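Local coordinates for TIR-NB-LRR type resistance protein RPV1 (Vitis rotundifolia, PDB 5KU7) that belongs to the TIR-NB-LRR class of plant resistance proteins, intracellular receptors of innate immunity, and is represented here by its TIR domain, at residues A[80-83]-A[84-88]. Residues are numbered along the deposited sequence; the frame is centred on the assembly and turned at random.
Sequences DELV and KIMEC
Helix 76-91 of the flavodoxin-like TIR fold, the crossover of the beta-alpha-beta unit between strands 61-68 and 95-101, brings Val83 against Glu87 and Leu82 against Met86 one turn apart. The i to i+4 backbone bonds Met86 N to Leu82 O (3.0 Å) and Glu87 N to Val83 O (2.9 Å) underlie these pairs. On the side facing helix 130-141, where Val83 touches Trp133 and Ala136, Val83 and Glu87 cross at a slant. With CG1 anti to the backbone N (chi1 172°), this methyl of Val83 slants toward the next turn and lies 3.4 Å from Glu87 OE2. The same carboxylate oxygen forms a salt bridge with Arg132, so the valine methyl packs beside a paired charge. Leu82 meets Met86 on the buried side, CD1 to CG at 4.3 Å, and also touches Ile66 and Phe68 of strand 61-68 and Leu137 of helix 130-141. Glu81 and Ile85 form a third pair, facing helix 52-59, with Glu81 CG 4.4 Å from Ile85 CD1. The buried carboxylate of Glu81 is hydrogen-bonded through OE1 to Ser13. Ile85 CG1, placed beside its own backbone N (chi1 -74°), rests 3.3 Å from Glu81 O.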
loop_
_atom_site.group_PDB
_atom_site.type_symbol
_atom_site.label_atom_id
_atom_site.label_comp_id
_atom_site.label_asym_id
_atom_site.label_seq_id
_atom_site.Cartn_x
_atom_site.Cartn_y
_atom_site.Cartn_z
ATOM N N ASP A 80 15.744 17.424 -9.380
ATOM C CA ASP A 80 15.458 18.759 -9.916
ATOM C C ASP A 80 14.135 19.240 -9.338
ATOM O O ASP A 80 13.963 20.418 -9.041
ATOM C CB ASP A 80 15.425 18.748 -11.443
ATOM C CG ASP A 80 16.809 18.699 -12.049
ATOM O OD1 ASP A 80 17.773 19.127 -11.371
ATOM O OD2 ASP A 80 16.941 18.237 -13.204
ATOM N N GLU A 81 13.206 18.300 -9.179
ATOM C CA GLU A 81 11.932 18.543 -8.511
ATOM C C GLU A 81 12.118 19.112 -7.116
ATOM O O GLU A 81 11.502 20.113 -6.731
ATOM C CB GLU A 81 11.147 17.241 -8.406
ATOM C CG GLU A 81 9.671 17.413 -8.504
ATOM C CD GLU A 81 8.986 16.116 -8.827
ATOM O OE1 GLU A 81 8.865 15.268 -7.908
ATOM O OE2 GLU A 81 8.603 15.930 -10.010
ATOM N N LEU A 82 12.971 18.433 -6.363
ATOM C CA LEU A 82 13.235 18.771 -4.981
ATOM C C LEU A 82 13.878 20.132 -4.836
ATOM O O LEU A 82 13.583 20.855 -3.886
ATOM C CB LEU A 82 14.137 17.712 -4.339
ATOM C CG LEU A 82 14.367 17.896 -2.841
ATOM C CD1 LEU A 82 13.045 17.911 -2.080
ATOM C CD2 LEU A 82 15.300 16.822 -2.316
ATOM N N VAL A 83 14.769 20.476 -5.762
ATOM C CA VAL A 83 15.419 21.797 -5.739
ATOM C C VAL A 83 14.382 22.896 -5.905
ATOM O O VAL A 83 14.388 23.878 -5.174
ATOM C CB VAL A 83 16.487 21.937 -6.832
ATOM C CG1 VAL A 83 16.995 23.377 -6.893
ATOM C CG2 VAL A 83 17.640 20.975 -6.577
ATOM N N LYS A 84 13.485 22.721 -6.872
ATOM C CA LYS A 84 12.395 23.666 -7.088
ATOM C C LYS A 84 11.542 23.817 -5.834
ATOM O O LYS A 84 11.182 24.923 -5.449
ATOM C CB LYS A 84 11.501 23.216 -8.249
ATOM C CG LYS A 84 10.357 24.181 -8.517
ATOM C CD LYS A 84 10.925 25.567 -8.986
ATOM C CE LYS A 84 9.807 26.570 -9.250
ATOM N NZ LYS A 84 10.307 27.862 -9.849
ATOM N N ILE A 85 11.222 22.690 -5.212
ATOM C CA ILE A 85 10.406 22.660 -4.005
ATOM C C ILE A 85 11.045 23.463 -2.887
ATOM O O ILE A 85 10.387 24.239 -2.203
ATOM C CB ILE A 85 10.187 21.204 -3.535
ATOM C CG1 ILE A 85 9.194 20.509 -4.468
ATOM C CG2 ILE A 85 9.686 21.162 -2.105
ATOM C CD1 ILE A 85 9.212 18.984 -4.391
ATOM N N MET A 86 12.344 23.280 -2.712
ATOM C CA MET A 86 13.046 23.973 -1.653
ATOM C C MET A 86 13.222 25.465 -1.951
ATOM O O MET A 86 13.245 26.285 -1.028
ATOM C CB MET A 86 14.386 23.294 -1.413
ATOM C CG MET A 86 14.234 21.847 -0.949
ATOM S SD MET A 86 13.090 21.663 0.449
ATOM C CE MET A 86 13.914 22.659 1.684
ATOM N N GLU A 87 13.349 25.809 -3.234
ATOM C CA GLU A 87 13.411 27.209 -3.672
ATOM C C GLU A 87 12.105 27.944 -3.376
ATOM O O GLU A 87 12.113 29.094 -2.945
ATOM C CB GLU A 87 13.738 27.282 -5.166
ATOM C CG GLU A 87 15.156 26.843 -5.502
ATOM C CD GLU A 87 15.484 26.958 -6.974
ATOM O OE1 GLU A 87 14.570 27.255 -7.773
ATOM O OE2 GLU A 87 16.663 26.757 -7.329
ATOM N N CYS A 88 10.978 27.283 -3.629
ATOM C CA CYS A 88 9.666 27.865 -3.342
ATOM C C CYS A 88 9.493 28.000 -1.847
ATOM O O CYS A 88 8.664 28.767 -1.365
ATOM C CB CYS A 88 8.536 27.000 -3.894
ATOM S SG CYS A 88 8.529 26.863 -5.665
#